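Local coordinates for DUF4973 domain-containing protein (PDB 4QNI), which is of unknown function but, as a two-domain lipoprotein-like product of a gut Bacteroides, probably serves as an auxiliary nutrient-binding protein, at residues A[48-53]-A[121-126]; A[70-75]-A[104-109]; A[138-143]-A[161-166]. All coordinates share one frame; numbering follows the deposited sequence.

All three contacts belong to the N-terminal half of the molecule, where two beta-sheets pack face to face. Interaction 1 pairs strands 47-56 and 118-126 of the three-stranded antiparallel sheet; interaction 3 pairs strands 135-142 and 160-168 of the six-stranded mixed sheet, its centre about 11 Å away. The sheets meet through Leu52, Leu123 and Phe125 on one side and Leu140, Leu163 and Ile165 on the other. Interaction 2, centred about 12 Å from interaction 1 and 8 Å from interaction 3, links them where 104-109, starting on outermost strand 104-105, reaches 70-75. Along the chain, interaction 1 spans interaction 2, and interaction 3 follows. Together they build one packed unit, and interactions 1 and 3 both touch a second subunit.

Interaction 1 of 3, residues A[48-53]-A[121-126]; sequences SNYQLP and LDLKFD
An antiparallel strand pair, part of the three-stranded sheet in the probably E-set-like N-terminal domain, joins Ser48–Leu52 to Leu121–Phe125. Three hydrogen-bonded pairs, Ser48 with Phe125, Tyr50 with Leu123 and Leu52 with Leu121, each contribute two backbone bonds; the shortest runs from Leu123 N to Tyr50 O at 2.7 Å. The side chains of these pairs share one face. There Leu52 and Leu121 run alongside each other in the same direction, with their CD2 atoms 4.1 Å apart. Tyr50 has CG anti to the backbone N (chi1 -170°), which leads its phenol away from strand 121-126, while its CB stays at the edge of the Phe125 ring, in the ring plane and 3.7 Å from CE2. The same face packs on Leu163 and Ile165 of strand 160-168.

The other face is polar. Asp122 lies between Asn49 and Gln51, its carboxylate turned nearly perpendicular, 87°, to the Asn49 amide. Asn49 ND2 gives Asp122 OD1 a weak, bent bond of 3.4 Å. Lys124, which also forms a salt bridge with Glu42, bends at chi2 and carries NZ back to Asp122 OD2, reaching it at 2.7 Å from above the carboxylate plane.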
loop_
_atom_site.group_PDB
_atom_site.type_symbol
_atom_site.label_atom_id
_atom_site.label_comp_id
_atom_site.label_asym_id
_atom_site.label_seq_id
_atom_site.Cartn_x
_atom_site.Cartn_y
_atom_site.Cartn_z
ATOM N N SER A 48 -24.718 -29.132 -10.850
ATOM C CA SER A 48 -23.463 -28.626 -11.365
ATOM C C SER A 48 -22.270 -29.101 -10.535
ATOM O O SER A 48 -22.420 -29.956 -9.646
ATOM C CB SER A 48 -23.517 -27.106 -11.378
ATOM O OG SER A 48 -22.497 -26.587 -12.204
ATOM N N ASN A 49 -21.079 -28.553 -10.839
ATOM C CA ASN A 49 -19.854 -28.910 -10.135
ATOM C C ASN A 49 -18.840 -27.820 -10.268
ATOM O O ASN A 49 -18.969 -26.959 -11.125
ATOM C CB ASN A 49 -19.265 -30.247 -10.646
ATOM C CG ASN A 49 -18.631 -30.155 -12.012
ATOM O OD1 ASN A 49 -19.304 -30.201 -13.020
ATOM N ND2 ASN A 49 -17.323 -29.977 -12.077
ATOM N N TYR A 50 -17.800 -27.884 -9.448
ATOM C CA TYR A 50 -16.690 -26.956 -9.508
ATOM C C TYR A 50 -15.424 -27.663 -9.059
ATOM O O TYR A 50 -15.390 -28.222 -7.965
ATOM C CB TYR A 50 -16.964 -25.707 -8.658
ATOM C CG TYR A 50 -15.941 -24.615 -8.876
ATOM C CD1 TYR A 50 -16.099 -23.677 -9.895
ATOM C CD2 TYR A 50 -14.817 -24.511 -8.060
ATOM C CE1 TYR A 50 -15.164 -22.671 -10.105
ATOM C CE2 TYR A 50 -13.875 -23.501 -8.255
ATOM C CZ TYR A 50 -14.053 -22.584 -9.283
ATOM O OH TYR A 50 -13.147 -21.579 -9.495
ATOM N N GLN A 51 -14.385 -27.619 -9.896
ATOM C CA GLN A 51 -13.090 -28.230 -9.625
ATOM C C GLN A 51 -12.188 -27.204 -8.907
ATOM O O GLN A 51 -11.717 -26.238 -9.509
ATOM C CB GLN A 51 -12.480 -28.741 -10.923
ATOM C CG GLN A 51 -13.247 -29.922 -11.493
ATOM C CD GLN A 51 -12.514 -31.205 -11.251
ATOM O OE1 GLN A 51 -12.682 -31.869 -10.220
ATOM N NE2 GLN A 51 -11.670 -31.578 -12.196
ATOM N N LEU A 52 -12.031 -27.373 -7.589
ATOM C CA LEU A 52 -11.287 -26.422 -6.764
ATOM C C LEU A 52 -9.830 -26.849 -6.616
ATOM O O LEU A 52 -9.552 -27.890 -6.017
ATOM C CB LEU A 52 -11.978 -26.279 -5.386
ATOM C CG LEU A 52 -11.354 -25.332 -4.354
ATOM C CD1 LEU A 52 -11.639 -23.867 -4.703
ATOM C CD2 LEU A 52 -11.873 -25.644 -2.959
ATOM N N PRO A 53 -8.879 -26.044 -7.145
ATOM C CA PRO A 53 -7.461 -26.408 -7.037
ATOM C C PRO A 53 -6.908 -26.351 -5.617
ATOM O O PRO A 53 -7.250 -25.472 -4.827
ATOM C CB PRO A 53 -6.763 -25.358 -7.909
ATOM C CG PRO A 53 -7.843 -24.795 -8.797
ATOM C CD PRO A 53 -9.038 -24.790 -7.917
ATOM N N LEU A 121 -10.224 -30.566 -6.099
ATOM C CA LEU A 121 -11.294 -30.994 -5.216
ATOM C C LEU A 121 -12.623 -30.777 -5.962
ATOM O O LEU A 121 -12.990 -29.632 -6.230
ATOM C CB LEU A 121 -11.227 -30.213 -3.888
ATOM C CG LEU A 121 -12.217 -30.666 -2.815
ATOM C CD1 LEU A 121 -11.732 -31.907 -2.114
ATOM C CD2 LEU A 121 -12.467 -29.575 -1.827
ATOM N N ASP A 122 -13.310 -31.864 -6.340
ATOM C CA ASP A 122 -14.546 -31.756 -7.115
ATOM C C ASP A 122 -15.765 -31.432 -6.244
ATOM O O ASP A 122 -16.359 -32.309 -5.622
ATOM C CB ASP A 122 -14.802 -33.036 -7.948
ATOM C CG ASP A 122 -15.843 -32.875 -9.070
ATOM O OD1 ASP A 122 -16.205 -31.699 -9.411
ATOM O OD2 ASP A 122 -16.258 -33.909 -9.645
ATOM N N LEU A 123 -16.170 -30.174 -6.238
ATOM C CA LEU A 123 -17.349 -29.752 -5.476
ATOM C C LEU A 123 -18.591 -30.053 -6.313
ATOM O O LEU A 123 -18.604 -29.668 -7.482
ATOM C CB LEU A 123 -17.268 -28.229 -5.170
ATOM C CG LEU A 123 -15.970 -27.665 -4.607
ATOM C CD1 LEU A 123 -16.036 -26.126 -4.518
ATOM C CD2 LEU A 123 -15.649 -28.280 -3.239
ATOM N N LYS A 124 -19.618 -30.743 -5.749
ATOM C CA LYS A 124 -20.857 -31.030 -6.479
ATOM C C LYS A 124 -21.932 -30.138 -5.924
ATOM O O LYS A 124 -21.941 -29.872 -4.722
ATOM C CB LYS A 124 -21.257 -32.504 -6.435
ATOM C CG LYS A 124 -20.174 -33.486 -6.917
ATOM C CD LYS A 124 -19.874 -33.403 -8.418
ATOM C CE LYS A 124 -19.413 -34.750 -8.932
ATOM N NZ LYS A 124 -18.822 -34.660 -10.290
ATOM N N PHE A 125 -22.790 -29.612 -6.795
ATOM C CA PHE A 125 -23.807 -28.671 -6.381
ATOM C C PHE A 125 -25.178 -29.022 -6.908
ATOM O O PHE A 125 -25.334 -29.512 -8.028
ATOM C CB PHE A 125 -23.469 -27.243 -6.850
ATOM C CG PHE A 125 -22.238 -26.646 -6.234
ATOM C CD1 PHE A 125 -22.287 -26.058 -4.975
ATOM C CD2 PHE A 125 -21.034 -26.620 -6.934
ATOM C CE1 PHE A 125 -21.152 -25.472 -4.418
ATOM C CE2 PHE A 125 -19.894 -26.032 -6.372
ATOM C CZ PHE A 125 -19.951 -25.500 -5.105
ATOM N N ASP A 126 -26.182 -28.706 -6.078
ATOM C CA ASP A 126 -27.594 -28.837 -6.373
ATOM C C ASP A 126 -28.191 -27.502 -5.993
ATOM O O ASP A 126 -28.404 -27.230 -4.806
ATOM C CB ASP A 126 -28.239 -30.023 -5.638
ATOM C CG ASP A 126 -29.649 -30.315 -6.121
ATOM O OD1 ASP A 126 -30.191 -29.506 -6.906
ATOM O OD2 ASP A 126 -30.203 -31.358 -5.730
#

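Interaction 2 of 3, residues A[70-75]-A[104-109]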
loop_
_atom_site.group_PDB
_atom_site.type_symbol
_atom_site.label_atom_id
_atom_site.label_comp_id
_atom_site.label_asym_id
_atom_site.label_seq_id
_atom_site.Cartn_x
_atom_site.Cartn_y
_atom_site.Cartn_z
ATOM N N VAL A 70 -9.749 -32.427 3.851
ATOM C CA VAL A 70 -10.504 -31.187 3.728
ATOM C C VAL A 70 -11.748 -31.305 4.608
ATOM O O VAL A 70 -12.391 -32.351 4.614
ATOM C CB VAL A 70 -10.870 -30.917 2.223
ATOM C CG1 VAL A 70 -11.927 -29.828 2.072
ATOM C CG2 VAL A 70 -9.632 -30.577 1.390
ATOM N N ALA A 71 -12.098 -30.238 5.332
ATOM C CA ALA A 71 -13.282 -30.277 6.180
ATOM C C ALA A 71 -14.013 -28.946 6.168
ATOM O O ALA A 71 -13.434 -27.919 5.813
ATOM C CB ALA A 71 -12.914 -30.668 7.613
ATOM N N HIS A 72 -15.303 -29.001 6.538
ATOM C CA HIS A 72 -16.195 -27.863 6.715
ATOM C C HIS A 72 -15.578 -26.980 7.799
ATOM O O HIS A 72 -15.019 -27.517 8.749
ATOM C CB HIS A 72 -17.605 -28.364 7.109
ATOM C CG HIS A 72 -18.624 -27.276 7.251
ATOM N ND1 HIS A 72 -19.540 -27.274 8.296
ATOM C CD2 HIS A 72 -18.841 -26.184 6.480
ATOM C CE1 HIS A 72 -20.249 -26.175 8.154
ATOM N NE2 HIS A 72 -19.862 -25.483 7.078
ATOM N N ASP A 73 -15.563 -25.650 7.601
ATOM C CA ASP A 73 -14.956 -24.727 8.556
ATOM C C ASP A 73 -15.961 -23.615 8.939
ATOM O O ASP A 73 -15.787 -22.452 8.587
ATOM C CB ASP A 73 -13.650 -24.142 7.972
ATOM C CG ASP A 73 -12.802 -23.345 8.961
ATOM O OD1 ASP A 73 -13.202 -23.237 10.161
ATOM O OD2 ASP A 73 -11.767 -22.808 8.542
ATOM N N ALA A 74 -16.996 -23.986 9.687
ATOM C CA ALA A 74 -18.027 -23.057 10.157
ATOM C C ALA A 74 -17.435 -22.002 11.120
ATOM O O ALA A 74 -17.903 -20.866 11.133
ATOM C CB ALA A 74 -19.151 -23.829 10.825
ATOM N N ASP A 75 -16.353 -22.357 11.831
ATOM C CA ASP A 75 -15.651 -21.477 12.787
ATOM C C ASP A 75 -15.122 -20.232 12.143
ATOM O O ASP A 75 -15.451 -19.153 12.609
ATOM C CB ASP A 75 -14.490 -22.199 13.495
ATOM C CG ASP A 75 -14.902 -23.142 14.587
ATOM O OD1 ASP A 75 -15.851 -22.809 15.337
ATOM O OD2 ASP A 75 -14.243 -24.193 14.735
ATOM N N ALA A 104 -24.440 -28.503 -1.478
ATOM C CA ALA A 104 -23.085 -28.836 -1.830
ATOM C C ALA A 104 -22.585 -30.107 -1.180
ATOM O O ALA A 104 -22.881 -30.380 -0.022
ATOM C CB ALA A 104 -22.185 -27.690 -1.401
ATOM N N SER A 105 -21.751 -30.832 -1.907
ATOM C CA SER A 105 -21.027 -31.989 -1.420
ATOM C C SER A 105 -19.600 -31.929 -1.990
ATOM O O SER A 105 -19.364 -31.281 -3.021
ATOM C CB SER A 105 -21.736 -33.282 -1.795
ATOM O OG SER A 105 -21.694 -33.461 -3.198
ATOM N N TYR A 106 -18.659 -32.580 -1.317
ATOM C CA TYR A 106 -17.258 -32.643 -1.728
ATOM C C TYR A 106 -16.573 -33.834 -1.023
ATOM O O TYR A 106 -16.997 -34.220 0.081
ATOM C CB TYR A 106 -16.502 -31.305 -1.423
ATOM C CG TYR A 106 -16.680 -30.817 0.002
ATOM C CD1 TYR A 106 -17.781 -30.048 0.363
ATOM C CD2 TYR A 106 -15.780 -31.177 1.003
ATOM C CE1 TYR A 106 -18.011 -29.695 1.691
ATOM C CE2 TYR A 106 -15.983 -30.803 2.332
ATOM C CZ TYR A 106 -17.107 -30.073 2.671
ATOM O OH TYR A 106 -17.327 -29.710 3.976
ATOM N N PRO A 107 -15.496 -34.414 -1.598
ATOM C CA PRO A 107 -14.797 -35.474 -0.860
ATOM C C PRO A 107 -14.109 -34.891 0.367
ATOM O O PRO A 107 -13.708 -33.728 0.345
ATOM C CB PRO A 107 -13.790 -36.030 -1.864
ATOM C CG PRO A 107 -13.639 -34.995 -2.896
ATOM C CD PRO A 107 -14.834 -34.100 -2.880
ATOM N N GLU A 108 -14.039 -35.665 1.460
ATOM C CA GLU A 108 -13.365 -35.200 2.669
ATOM C C GLU A 108 -11.880 -35.518 2.565
ATOM O O GLU A 108 -11.099 -35.060 3.389
ATOM C CB GLU A 108 -13.987 -35.820 3.917
ATOM C CG GLU A 108 -15.098 -34.966 4.508
ATOM C CD GLU A 108 -16.057 -35.732 5.405
ATOM O OE1 GLU A 108 -15.665 -36.065 6.547
ATOM O OE2 GLU A 108 -17.198 -36.003 4.963
ATOM N N SER A 109 -11.489 -36.237 1.501
ATOM C CA SER A 109 -10.127 -36.676 1.258
ATOM C C SER A 109 -9.784 -36.588 -0.243
ATOM O O SER A 109 -10.579 -36.989 -1.089
ATOM C CB SER A 109 -9.948 -38.099 1.795
ATOM O OG SER A 109 -8.948 -38.847 1.126
#
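The phenol ring of Tyr106 meets strand 66-72 with its hydroxyl end: His72 N lies near the ring plane at the edge, while Val70 CG1 approaches CE2 obliquely at 4.2 Å. One face of the His72 imidazole has Ala74 N 4.1 Å above its centre, and Tyr106 OH stands oblique to that imidazole. Beyond the contact, His72 NE2 is hydrogen-bonded to Asp95 OD1. Tyr106 OH comes within 3.4 Å of His72 CB and 3.3 Å of His72 N, but the angle at the amide is too poor for a hydrogen bond, leaving a packing contact. With CG placed between its own backbone N and carbonyl carbon (chi1 51°), the tyrosine sends its ring across to the other segment.

A single hydrogen bond joins the backbones, from Val70 N to Glu108 O at 3.0 Å. It is nearly straight at the hydrogen, 171°. Alongside, the CG of Glu108 passes 3.8 Å from Val70 O.

The contact lies at the surface, where the chain passes from strand 104-105 to strand 109-112. Tyr106 packs on Leu123 of strand 118-126 and Leu140 of strand 135-142, while Asp73 caps the start of helix 74-85.

Interaction 3 of 3, residues A[138-143]-A[161-166]; sequences LPLQIV and AILRIF
With CG anti to the carbonyl carbon in both (chi1 -54° in Leu140, -41° in Leu163), the side chains of Leu140 and Leu163 lean so that their CD1 methyls meet. These two methyls are 4.0 Å apart, although the side chains start from neighbouring strands and cross at a slant. The two leucines are not paired with each other. Leu140 pairs with Ala161 and Leu163 with Leu138, so the methyl contact runs diagonally across the sheet. On this same face Leu138 CB lies 4.3 Å from Ile165 CG1.

Pro139 and Ile162 form the non-hydrogen-bonded pair between these two and occupy the reverse face. Ile162 folds its CD1 methyl back toward the neighbouring strand until it rests 3.6 Å from Pro139 CB. In such a pair Pro139 needs no N-H toward strand 160-168, and its O accepts a backbone bond from Asp73 N, just past strand 66-72. The Pro139 CA still makes a CA-H...O contact with Ala161 O.

Four backbone bonds hold the strands together. Leu138 N reaches Leu163 O at 2.8 Å and Leu163 N returns to Leu138 O at 3.0 Å. Leu140 N meets Ala161 O at 2.8 Å, and Ala161 N approaches Leu140 O almost straight, with an angle of 177° at the hydrogen.

All the touching residues are buried. Leu163 packs on Ile27 of strand 24-30, and Phe15 of a second subunit covers Leu140 and Ala161. Strand 160-168 also pairs in parallel with 24-30, giving it one antiparallel and one parallel neighbour: the contact is antiparallel pairing inside a mixed beta-sheet whose leucine face packs against a second sheet, as in a beta-sandwich.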
loop_
_atom_site.group_PDB
_atom_site.type_symbol
_atom_site.label_atom_id
_atom_site.label_comp_id
_atom_site.label_asym_id
_atom_site.label_seq_id
_atom_site.Cartn_x
_atom_site.Cartn_y
_atom_site.Cartn_z
ATOM N N LEU A 138 -19.557 -21.406 1.046
ATOM C CA LEU A 138 -19.113 -22.734 1.422
ATOM C C LEU A 138 -17.768 -22.585 2.129
ATOM O O LEU A 138 -16.778 -22.288 1.451
ATOM C CB LEU A 138 -19.029 -23.676 0.201
ATOM C CG LEU A 138 -18.562 -25.113 0.481
ATOM C CD1 LEU A 138 -19.533 -25.832 1.420
ATOM C CD2 LEU A 138 -18.367 -25.893 -0.846
ATOM N N PRO A 139 -17.704 -22.739 3.487
ATOM C CA PRO A 139 -16.411 -22.568 4.187
ATOM C C PRO A 139 -15.634 -23.895 4.328
ATOM O O PRO A 139 -16.169 -24.859 4.847
ATOM C CB PRO A 139 -16.837 -22.002 5.540
ATOM C CG PRO A 139 -18.233 -22.617 5.806
ATOM C CD PRO A 139 -18.795 -23.044 4.443
ATOM N N LEU A 140 -14.371 -23.936 3.862
ATOM C CA LEU A 140 -13.535 -25.144 3.874
ATOM C C LEU A 140 -12.172 -24.886 4.462
ATOM O O LEU A 140 -11.668 -23.778 4.387
ATOM C CB LEU A 140 -13.329 -25.705 2.430
ATOM C CG LEU A 140 -14.590 -25.989 1.602
ATOM C CD1 LEU A 140 -14.269 -26.068 0.134
ATOM C CD2 LEU A 140 -15.260 -27.248 2.064
ATOM N N GLN A 141 -11.534 -25.939 4.968
ATOM C CA GLN A 141 -10.180 -25.849 5.492
ATOM C C GLN A 141 -9.398 -27.104 5.166
ATOM O O GLN A 141 -9.979 -28.186 5.037
ATOM C CB GLN A 141 -10.194 -25.609 7.020
ATOM C CG GLN A 141 -10.866 -26.734 7.797
ATOM C CD GLN A 141 -10.931 -26.542 9.294
ATOM O OE1 GLN A 141 -11.950 -26.850 9.934
ATOM N NE2 GLN A 141 -9.842 -26.090 9.896
ATOM N N ILE A 142 -8.064 -26.951 5.042
ATOM C CA ILE A 142 -7.127 -28.065 4.946
ATOM C C ILE A 142 -6.947 -28.543 6.391
ATOM O O ILE A 142 -6.647 -27.722 7.257
ATOM C CB ILE A 142 -5.786 -27.693 4.278
ATOM C CG1 ILE A 142 -5.944 -27.132 2.816
ATOM C CG2 ILE A 142 -4.799 -28.860 4.387
ATOM C CD1 ILE A 142 -6.598 -28.006 1.769
ATOM N N VAL A 143 -7.219 -29.823 6.664
ATOM C CA VAL A 143 -7.137 -30.384 8.014
ATOM C C VAL A 143 -5.687 -30.739 8.313
ATOM O O VAL A 143 -5.020 -31.342 7.478
ATOM C CB VAL A 143 -8.090 -31.601 8.191
ATOM C CG1 VAL A 143 -7.890 -32.294 9.539
ATOM C CG2 VAL A 143 -9.529 -31.164 8.036
ATOM N N ALA A 161 -10.537 -21.596 2.781
ATOM C CA ALA A 161 -11.268 -21.087 1.633
ATOM C C ALA A 161 -12.742 -20.799 2.020
ATOM O O ALA A 161 -13.503 -21.731 2.301
ATOM C CB ALA A 161 -11.198 -22.097 0.477
ATOM N N ILE A 162 -13.125 -19.511 2.055
ATOM C CA ILE A 162 -14.482 -19.068 2.334
ATOM C C ILE A 162 -15.040 -18.696 0.970
ATOM O O ILE A 162 -14.715 -17.635 0.437
ATOM C CB ILE A 162 -14.507 -17.928 3.382
ATOM C CG1 ILE A 162 -13.759 -18.287 4.693
ATOM C CG2 ILE A 162 -15.919 -17.444 3.668
ATOM C CD1 ILE A 162 -14.042 -19.705 5.391
ATOM N N LEU A 163 -15.786 -19.641 0.342
ATOM C CA LEU A 163 -16.232 -19.458 -1.033
ATOM C C LEU A 163 -17.660 -18.944 -1.175
ATOM O O LEU A 163 -18.623 -19.666 -0.919
ATOM C CB LEU A 163 -16.055 -20.735 -1.892
ATOM C CG LEU A 163 -14.752 -21.557 -1.722
ATOM C CD1 LEU A 163 -14.889 -22.947 -2.343
ATOM C CD2 LEU A 163 -13.511 -20.795 -2.235
ATOM N N ARG A 164 -17.785 -17.686 -1.616
ATOM C CA ARG A 164 -19.075 -17.115 -1.950
ATOM C C ARG A 164 -19.446 -17.719 -3.282
ATOM O O ARG A 164 -18.768 -17.453 -4.296
ATOM C CB ARG A 164 -19.051 -15.575 -2.005
ATOM C CG ARG A 164 -20.377 -14.979 -2.487
ATOM C CD ARG A 164 -21.386 -14.851 -1.361
ATOM N NE ARG A 164 -22.693 -14.377 -1.822
ATOM C CZ ARG A 164 -23.082 -13.103 -1.854
ATOM N NH1 ARG A 164 -22.239 -12.134 -1.532
ATOM N NH2 ARG A 164 -24.305 -12.789 -2.246
ATOM N N ILE A 165 -20.427 -18.630 -3.251
ATOM C CA ILE A 165 -20.815 -19.324 -4.469
ATOM C C ILE A 165 -21.852 -18.558 -5.211
ATOM O O ILE A 165 -22.943 -18.278 -4.676
ATOM C CB ILE A 165 -21.327 -20.766 -4.184
ATOM C CG1 ILE A 165 -20.301 -21.602 -3.355
ATOM C CG2 ILE A 165 -21.770 -21.460 -5.481
ATOM C CD1 ILE A 165 -18.978 -21.793 -3.963
ATOM N N PHE A 166 -21.539 -18.259 -6.460
ATOM C CA PHE A 166 -22.528 -17.673 -7.355
ATOM C C PHE A 166 -22.874 -18.639 -8.489
ATOM O O PHE A 166 -22.078 -18.769 -9.423
ATOM C CB PHE A 166 -22.074 -16.334 -7.973
ATOM C CG PHE A 166 -21.998 -15.182 -7.015
ATOM C CD1 PHE A 166 -23.156 -14.628 -6.474
ATOM C CD2 PHE A 166 -20.772 -14.658 -6.634
ATOM C CE1 PHE A 166 -23.080 -13.561 -5.572
ATOM C CE2 PHE A 166 -20.705 -13.586 -5.744
ATOM C CZ PHE A 166 -21.856 -13.054 -5.214
#